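Local coordinates for protein PTS system, IIA component (Enterococcus faecalis, PDB 3BED) that probably acts as the IIA component of a mannose/sorbose phosphotransferase system, relaying a phosphoryl group towards incoming sugar, at residues L10-G14 against P75-A79; A34-S38 against K51-I55; A98-A103 against Y117-G122; T48-L52 against V78-A82. All blocks are in the same frame, centred on the assembly; numbering follows the deposited sequence. Where two conformers were deposited one is given.

Contact 1 (L10-G14 against P75-A79); sequences LMSHG and PCNVA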
# COMPACT_ATOMS: atom_id res chain seq x y z
N LEU A 10 -10.53 4.59 -4.37
CA LEU A 10 -9.11 4.57 -3.92
C LEU A 10 -8.42 5.75 -4.55
O LEU A 10 -8.59 5.98 -5.74
CB LEU A 10 -8.40 3.25 -4.35
CG LEU A 10 -9.09 1.90 -4.06
CD1 LEU A 10 -8.14 0.77 -4.40
CD2 LEU A 10 -9.52 1.82 -2.61
N MSE A 11 -7.62 6.47 -3.77
CA MSE A 11 -7.00 7.70 -4.25
C MSE A 11 -5.56 7.70 -3.89
O MSE A 11 -5.18 7.35 -2.75
CB MSE A 11 -7.63 8.95 -3.58
CG MSE A 11 -9.09 9.09 -3.83
SE MSE A 11 -9.74 10.84 -3.18
CE MSE A 11 -8.88 11.99 -4.34
N SER A 12 -4.74 8.15 -4.84
CA SER A 12 -3.31 8.23 -4.52
C SER A 12 -2.55 9.23 -5.34
O SER A 12 -3.04 9.67 -6.40
CB SER A 12 -2.58 6.88 -4.74
OG SER A 12 -2.47 6.51 -6.11
N HIS A 13 -1.34 9.57 -4.87
CA HIS A 13 -0.34 10.12 -5.78
C HIS A 13 -0.10 9.08 -6.86
O HIS A 13 0.05 7.89 -6.54
CB HIS A 13 1.00 10.32 -5.06
CG HIS A 13 0.95 11.30 -3.93
ND1 HIS A 13 0.35 11.00 -2.72
CD2 HIS A 13 1.39 12.58 -3.83
CE1 HIS A 13 0.47 12.04 -1.91
NE2 HIS A 13 1.09 13.01 -2.56
N GLY A 14 -0.05 9.51 -8.13
CA GLY A 14 0.31 8.61 -9.21
C GLY A 14 -0.70 7.45 -9.31
O GLY A 14 -1.90 7.62 -9.02
N PRO A 75 -4.03 14.22 -2.26
CA PRO A 75 -5.21 13.34 -2.47
C PRO A 75 -6.06 13.19 -1.21
O PRO A 75 -7.29 13.35 -1.28
CB PRO A 75 -4.57 12.00 -2.89
CG PRO A 75 -3.25 12.47 -3.58
CD PRO A 75 -2.77 13.60 -2.71
N CYS A 76 -5.41 12.87 -0.09
CA CYS A 76 -6.14 12.74 1.15
C CYS A 76 -6.83 14.06 1.58
O CYS A 76 -8.02 14.06 1.99
CB CYS A 76 -5.23 12.20 2.23
SG CYS A 76 -6.14 11.63 3.71
N ASN A 77 -6.12 15.19 1.45
CA ASN A 77 -6.74 16.47 1.81
C ASN A 77 -8.00 16.76 0.98
O ASN A 77 -9.00 17.27 1.46
CB ASN A 77 -5.74 17.62 1.59
CG ASN A 77 -4.52 17.50 2.50
OD1 ASN A 77 -4.57 16.88 3.57
ND2 ASN A 77 -3.43 18.17 2.10
N VAL A 78 -7.93 16.42 -0.28
CA VAL A 78 -9.05 16.66 -1.19
C VAL A 78 -10.26 15.80 -0.78
O VAL A 78 -11.38 16.30 -0.78
CB VAL A 78 -8.61 16.37 -2.59
CG1 VAL A 78 -9.82 16.16 -3.57
CG2 VAL A 78 -7.69 17.47 -3.05
N ALA A 79 -10.01 14.55 -0.39
CA ALA A 79 -11.06 13.64 0.11
C ALA A 79 -11.65 14.24 1.39
O ALA A 79 -12.88 14.34 1.51
CB ALA A 79 -10.50 12.22 0.37
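The carbonyl oxygen of His13, the residue whose ring lies over Pro75, accepts two hydrogen bonds, one from its own chain and one across the dimer. Within the strand end, Ser12 OG donates to His13 O at 2.9 Å, sitting well above the carbonyl plane with a C=O...donor angle of 113°. Ser23 OG of the second subunit hydrogen-bonds to the same oxygen. Ser12 OG also takes the N-H of Ala17, and the N-H of His13 goes to Asp69, which leaves the backbone here firmly tied before the ring is reached. The imidazole itself meets helix 74-82 through Pro75. Pro75 CD stands 3.6 Å above the ring plane, offset toward the rim, making a CH-pi contact over one face, and the two side chains cross at about a right angle. The nearest ring atom is His13 CE1, 3.7 Å from Pro75 CD. Lower down the strand, selenomethionine Met11 reaches under the helix. Its chain bends at chi3 (67°), which brings CE to 3.7 Å from Pro75 O while SE packs 3.9 Å from Ala79 CB. CE also touches Val78 CG1, at 4.3 Å. Pro75, Val78 and Ala79 thus give one buried helix surface to the C-terminal end of strand 7-13. In EIIA proteins of the mannose family the phosphoryl-accepting histidine occupies just such a strand end, and His13 is consistent with that role. The chemistry implies a ring backed on one face by an apolar CH donor, which would limit how it can turn, on a backbone held by hydrogen bonds within the chain and across the dimer.

Contact 2 (A34-S38 against K51-I55); sequences AAIVS and KLAAI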
# COMPACT_ATOMS: atom_id res chain seq x y z
N ALA A 34 -14.01 -0.28 -7.42
CA ALA A 34 -13.79 1.02 -6.80
C ALA A 34 -13.55 2.01 -7.89
O ALA A 34 -13.03 1.65 -8.98
CB ALA A 34 -12.59 1.00 -5.82
N ALA A 35 -13.98 3.24 -7.67
CA ALA A 35 -13.52 4.34 -8.52
C ALA A 35 -12.10 4.68 -8.09
O ALA A 35 -11.68 4.30 -7.00
CB ALA A 35 -14.43 5.55 -8.37
N ILE A 36 -11.36 5.33 -8.98
CA ILE A 36 -9.95 5.64 -8.69
C ILE A 36 -9.70 7.09 -8.98
O ILE A 36 -10.18 7.61 -9.99
CB ILE A 36 -9.01 4.81 -9.64
CG1 ILE A 36 -9.19 3.29 -9.43
CG2 ILE A 36 -7.58 5.23 -9.48
CD1 ILE A 36 -8.83 2.79 -7.99
N VAL A 37 -8.95 7.76 -8.10
CA VAL A 37 -8.30 9.05 -8.44
C VAL A 37 -6.79 8.87 -8.39
O VAL A 37 -6.23 8.49 -7.34
CB VAL A 37 -8.68 10.17 -7.47
CG1 VAL A 37 -7.93 11.49 -7.83
CG2 VAL A 37 -10.20 10.36 -7.45
N SER A 38 -6.18 9.12 -9.54
CA SER A 38 -4.74 9.06 -9.74
C SER A 38 -4.25 10.48 -9.93
O SER A 38 -4.50 11.11 -10.99
CB SER A 38 -4.45 8.26 -11.02
OG SER A 38 -4.80 6.89 -10.81
N LYS A 51 -11.26 15.80 -10.21
CA LYS A 51 -11.36 14.35 -10.46
C LYS A 51 -12.25 13.69 -9.41
O LYS A 51 -13.11 12.87 -9.74
CB LYS A 51 -9.99 13.70 -10.47
CG LYS A 51 -9.21 14.00 -11.74
CD LYS A 51 -7.84 13.32 -11.67
CE LYS A 51 -7.08 13.48 -12.97
NZ LYS A 51 -5.78 12.68 -13.01
N LEU A 52 -12.03 14.03 -8.13
CA LEU A 52 -12.90 13.44 -7.12
C LEU A 52 -14.34 13.95 -7.29
O LEU A 52 -15.31 13.20 -7.10
CB LEU A 52 -12.42 13.77 -5.71
CG LEU A 52 -13.22 13.18 -4.56
CD1 LEU A 52 -13.31 11.66 -4.67
CD2 LEU A 52 -12.65 13.61 -3.21
N ALA A 53 -14.48 15.23 -7.62
CA ALA A 53 -15.85 15.83 -7.71
C ALA A 53 -16.66 15.10 -8.80
O ALA A 53 -17.85 14.85 -8.60
CB ALA A 53 -15.78 17.31 -8.04
N ALA A 54 -16.00 14.75 -9.91
CA ALA A 54 -16.71 14.06 -11.01
C ALA A 54 -17.29 12.73 -10.54
O ALA A 54 -18.42 12.37 -10.91
CB ALA A 54 -15.79 13.87 -12.16
N ILE A 55 -16.53 12.00 -9.73
CA ILE A 55 -16.97 10.73 -9.19
C ILE A 55 -18.08 10.93 -8.15
O ILE A 55 -19.13 10.26 -8.20
CB ILE A 55 -15.79 10.03 -8.52
CG1 ILE A 55 -14.75 9.65 -9.59
CG2 ILE A 55 -16.25 8.81 -7.73
CD1 ILE A 55 -13.39 9.29 -9.02
O HOH W 1 -7.70 9.88 -12.23
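Lys51 and Val37 meet where helix 44-59 packs back over strand 35-39, the first half of a beta-alpha-beta crossover in this parallel alpha/beta fold; the short segments run almost antiparallel, at 167°, with axes 8.8 Å apart. Lys51 can be followed outward. Its CB lies 4.0 Å from Val37 CG1, the start of the apolar layer. From CG the chain is fully extended (chi2 180°), carrying the methylenes along toward the end of the strand, where both CD and CE come against Ser38 O. NZ then donates to Ser38 O at 2.9 Å, meeting the carbonyl almost end-on, with a C=O...N angle of 163°. Asp43 gives the same ammonium a salt bridge, so the charge is probably balanced by a carboxylate just before the helix. A water accepts a hydrogen bond from Ser38 N and a weak one from Lys51 NZ, adding a second, looser link between strand end and lysine. Below this polar tip the contact is mostly apolar. Val37 presents CG2 to the helix, close to Leu52 CA and to the tip of Ile55. Ile55 spreads its two branches along the strand: CG2 rests 3.8 Å from Ala35 CB, while CD1 packs 3.7 Å from Val37 CG2. The same Ile55 CD1 methyl also lies against the strand backbone, 3.8 Å from Ile36 O.

Contact 3 (A98-A103 against Y117-G122); sequences AMAIEA and YLTQIG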
# COMPACT_ATOMS: atom_id res chain seq x y z
N ALA A 98 -4.10 -5.21 2.19
CA ALA A 98 -5.05 -5.89 3.03
C ALA A 98 -6.32 -5.06 3.18
O ALA A 98 -7.44 -5.62 3.24
CB ALA A 98 -4.42 -6.15 4.41
N MSE A 99 -6.16 -3.75 3.28
CA MSE A 99 -7.33 -2.89 3.44
C MSE A 99 -8.22 -2.96 2.22
O MSE A 99 -9.47 -3.01 2.34
CB MSE A 99 -6.91 -1.44 3.71
CG MSE A 99 -6.38 -1.21 5.06
SE MSE A 99 -5.44 0.52 5.04
CE MSE A 99 -6.86 1.38 3.88
N ALA A 100 -7.61 -2.98 1.04
CA ALA A 100 -8.37 -2.99 -0.21
C ALA A 100 -9.11 -4.32 -0.38
O ALA A 100 -10.28 -4.33 -0.81
CB ALA A 100 -7.46 -2.74 -1.40
N ILE A 101 -8.42 -5.43 -0.09
CA ILE A 101 -9.08 -6.76 -0.14
C ILE A 101 -10.26 -6.83 0.82
O ILE A 101 -11.36 -7.28 0.42
CB ILE A 101 -8.04 -7.90 0.19
CG1 ILE A 101 -7.07 -7.99 -1.01
CG2 ILE A 101 -8.77 -9.20 0.71
CD1 ILE A 101 -5.81 -8.82 -0.52
N GLU A 102 -10.05 -6.44 2.07
CA GLU A 102 -11.16 -6.50 2.99
C GLU A 102 -12.31 -5.57 2.62
O GLU A 102 -13.47 -5.93 2.82
CB GLU A 102 -10.69 -6.29 4.43
CG GLU A 102 -9.72 -7.39 4.89
CD GLU A 102 -10.32 -8.80 4.89
OE1 GLU A 102 -11.56 -8.97 4.95
OE2 GLU A 102 -9.53 -9.74 4.85
N ALA A 103 -12.02 -4.39 2.07
CA ALA A 103 -13.07 -3.47 1.65
C ALA A 103 -13.88 -4.12 0.55
O ALA A 103 -15.11 -4.00 0.49
CB ALA A 103 -12.43 -2.19 1.17
N TYR A 117 -13.51 -0.77 10.83
CA TYR A 117 -13.03 -2.11 10.50
C TYR A 117 -11.76 -2.04 9.63
O TYR A 117 -10.76 -2.71 9.93
CB TYR A 117 -14.14 -2.87 9.76
CG TYR A 117 -13.70 -4.22 9.29
CD1 TYR A 117 -13.32 -5.22 10.21
CD2 TYR A 117 -13.62 -4.50 7.92
CE1 TYR A 117 -12.91 -6.47 9.78
CE2 TYR A 117 -13.20 -5.76 7.48
CZ TYR A 117 -12.86 -6.73 8.42
OH TYR A 117 -12.42 -7.97 7.96
N LEU A 118 -11.79 -1.20 8.59
CA LEU A 118 -10.65 -1.15 7.65
C LEU A 118 -9.45 -0.47 8.27
O LEU A 118 -8.31 -0.76 7.90
CB LEU A 118 -11.06 -0.42 6.37
CG LEU A 118 -12.12 -1.17 5.54
CD1 LEU A 118 -12.44 -0.32 4.36
CD2 LEU A 118 -11.75 -2.57 5.11
N THR A 119 -9.68 0.44 9.20
CA THR A 119 -8.59 1.01 9.97
C THR A 119 -7.88 -0.08 10.74
O THR A 119 -6.64 -0.16 10.74
CB THR A 119 -9.05 2.16 10.88
OG1 THR A 119 -9.63 3.17 10.04
CG2 THR A 119 -7.89 2.74 11.65
N GLN A 120 -8.66 -0.91 11.42
CA GLN A 120 -8.07 -2.00 12.17
C GLN A 120 -7.35 -2.99 11.27
O GLN A 120 -6.25 -3.44 11.60
CB GLN A 120 -9.14 -2.70 12.99
CG GLN A 120 -8.68 -3.97 13.67
CD GLN A 120 -8.97 -5.21 12.81
OE1 GLN A 120 -10.12 -5.45 12.36
NE2 GLN A 120 -7.91 -5.99 12.55
N ILE A 121 -7.96 -3.34 10.14
CA ILE A 121 -7.34 -4.26 9.15
C ILE A 121 -6.00 -3.70 8.71
O ILE A 121 -4.97 -4.43 8.71
CB ILE A 121 -8.26 -4.50 7.92
CG1 ILE A 121 -9.44 -5.41 8.30
CG2 ILE A 121 -7.49 -5.07 6.76
CD1 ILE A 121 -9.06 -6.75 8.99
N GLY A 122 -6.02 -2.42 8.34
CA GLY A 122 -4.84 -1.80 7.73
C GLY A 122 -3.69 -1.78 8.75
O GLY A 122 -2.54 -1.99 8.37
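Most unusual here is how near two helix backbones come: Met99 and Gly122 have their CA atoms only 5.1 Å apart. The pair belongs to a helical hairpin, helix 97-105 followed by helix 111-124, crossing at 142° with axes 8.7 Å apart. Gly122 has no side chain at this close approach; the detailed fit of selenomethionine Met99 against it is doubtful, because the modelled contact is too short and a second conformer exists. Further along, Leu118 drives its isobutyl group into the first helix. CD1 touches Ala103 CB at 3.7 Å, and CD2 lies against backbone, 3.6 Å from Ala103 N. Beneath them Leu67 of strand 64-68 touches Met99, Ala103 and Leu118, placing the hairpin on the sheet. Toward the outside, Glu102 lays its CG against Ile121 CG2, and the bend at chi2 (-62°) then turns the carboxylate toward Tyr117 OH, nearly perpendicular, 89°, to the Tyr117 ring. Tyr117 OH gives Glu102 OE1 a hydrogen bond that is weak, at 3.3 Å. Val126 of the second subunit packs on Met99, and Leu70 of that subunit on Ala98, so the hairpin also borders the dimer interface. Ile121 works on two sides: its CG1 sits 3.7 Å above one face of the Tyr117 ring, offset toward the rim, and its CG2 reaches the other helix, 3.6 Å from Ala98 O.

Contact 4 (T48-L52 against V78-A82); sequences TQAKL and VAMMA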
# COMPACT_ATOMS: atom_id res chain seq x y z
N THR A 48 -7.08 17.67 -8.91
CA THR A 48 -7.41 16.58 -8.03
C THR A 48 -8.83 16.74 -7.50
O THR A 48 -9.60 15.78 -7.49
CB THR A 48 -6.39 16.51 -6.86
OG1 THR A 48 -5.06 16.38 -7.41
CG2 THR A 48 -6.64 15.31 -6.04
N GLN A 49 -9.17 17.95 -7.07
CA GLN A 49 -10.53 18.25 -6.62
C GLN A 49 -11.54 17.93 -7.71
O GLN A 49 -12.61 17.38 -7.42
CB GLN A 49 -10.66 19.73 -6.28
CG GLN A 49 -10.02 20.13 -4.94
CD GLN A 49 -10.14 21.65 -4.67
OE1 GLN A 49 -10.10 22.46 -5.58
NE2 GLN A 49 -10.28 22.02 -3.41
N ALA A 50 -11.21 18.27 -8.94
CA ALA A 50 -12.15 18.07 -10.03
C ALA A 50 -12.34 16.57 -10.30
O ALA A 50 -13.45 16.12 -10.58
CB ALA A 50 -11.70 18.80 -11.31
N LYS A 51 -11.26 15.80 -10.21
CA LYS A 51 -11.36 14.35 -10.46
C LYS A 51 -12.25 13.69 -9.41
O LYS A 51 -13.11 12.87 -9.74
CB LYS A 51 -9.99 13.70 -10.47
CG LYS A 51 -9.21 14.00 -11.74
CD LYS A 51 -7.84 13.32 -11.67
CE LYS A 51 -7.08 13.48 -12.97
NZ LYS A 51 -5.78 12.68 -13.01
N LEU A 52 -12.03 14.03 -8.13
CA LEU A 52 -12.90 13.44 -7.12
C LEU A 52 -14.34 13.95 -7.29
O LEU A 52 -15.31 13.20 -7.10
CB LEU A 52 -12.42 13.77 -5.71
CG LEU A 52 -13.22 13.18 -4.56
CD1 LEU A 52 -13.31 11.66 -4.67
CD2 LEU A 52 -12.65 13.61 -3.21
N VAL A 78 -7.93 16.42 -0.28
CA VAL A 78 -9.05 16.66 -1.19
C VAL A 78 -10.26 15.80 -0.78
O VAL A 78 -11.38 16.30 -0.78
CB VAL A 78 -8.61 16.37 -2.59
CG1 VAL A 78 -9.82 16.16 -3.57
CG2 VAL A 78 -7.69 17.47 -3.05
N ALA A 79 -10.01 14.55 -0.39
CA ALA A 79 -11.06 13.64 0.11
C ALA A 79 -11.65 14.24 1.39
O ALA A 79 -12.88 14.34 1.51
CB ALA A 79 -10.50 12.22 0.37
N MSE A 80 -10.79 14.66 2.32
CA MSE A 80 -11.24 15.28 3.56
C MSE A 80 -12.14 16.50 3.30
O MSE A 80 -13.16 16.70 3.97
CB MSE A 80 -10.04 15.71 4.40
CG MSE A 80 -10.45 16.21 5.76
SE MSE A 80 -8.90 16.75 6.78
CE MSE A 80 -8.08 18.02 5.49
N MSE A 81 -11.73 17.33 2.33
CA MSE A 81 -12.48 18.57 2.03
C MSE A 81 -13.89 18.20 1.49
O MSE A 81 -14.88 18.89 1.73
CB MSE A 81 -11.74 19.43 1.00
CG MSE A 81 -10.52 20.17 1.58
SE MSE A 81 -9.71 21.30 0.20
CE MSE A 81 -8.07 20.28 -0.01
N ALA A 82 -13.97 17.11 0.74
CA ALA A 82 -15.25 16.66 0.18
C ALA A 82 -16.23 16.24 1.27
O ALA A 82 -17.47 16.32 1.10
CB ALA A 82 -14.99 15.56 -0.86
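Apolar packing carries most of the contact between Val78 and Leu52. Val78 splits its two methyls between neighbouring turns of helix 44-59. CG1, anti to the backbone N (chi1 162°), settles 3.8 Å from Gln49 CA and equally close to Leu52 CD2. CG2 turns to the start of the segment, where it meets Thr48 CG2 at 3.8 Å and brushes the Gln49 CG methylene. Leu52 and Val78 run antiparallel alongside one another, and Leu52 CD2 goes on to Ala79 CA, 3.7 Å, and Ala82 CB, 3.8 Å. One methyl is thereby set among three residues of helix 74-82, and the two small alanines make room for it. No polar bond is formed between the segments; Gln49, extended beyond CG, merely has its NE2 3.7 Å from SE of selenomethionine Met81, crossing it at about a right angle at the solvent-facing side, where Met81 is exposed. Thr48 OG1 turns back to its own helix and hydrogen-bonds to Gly44 O, which leaves its methyl for Val78. Leu45, also on helix 44-59, adds to the cover of Val78 and Met81. The axes lie 10.0 Å apart and cross at -55°, close to the angle expected when i, i+4 ridges fit into grooves; Thr48/Leu52 and Val78/Ala82 are such rows. This is ridges-into-grooves packing of two helices on the same face of the parallel alpha/beta sheet.

Contacts 1, 2 and 4 form one cluster, their centres 8 to 9 Å apart, while the centre of contact 3 is about 17 to 22 Å from theirs, on the opposite side of the chain's centre. Contacts 1 and 2 sit on neighbouring strands, 7-13 and 35-39, of the parallel sheet; contact 4 joins the helices that pack on them, sharing helix 74-82 with contact 1 and helix 44-59 with contact 2. Along the chain, contact 2 falls between the two segments of contact 1, and contact 3 follows after all the others. Contacts 1 and 3 both reach the second subunit, so the probable phosphoryl-accepting histidine and the hairpin of helices 97-105 and 111-124 each meet the dimer interface.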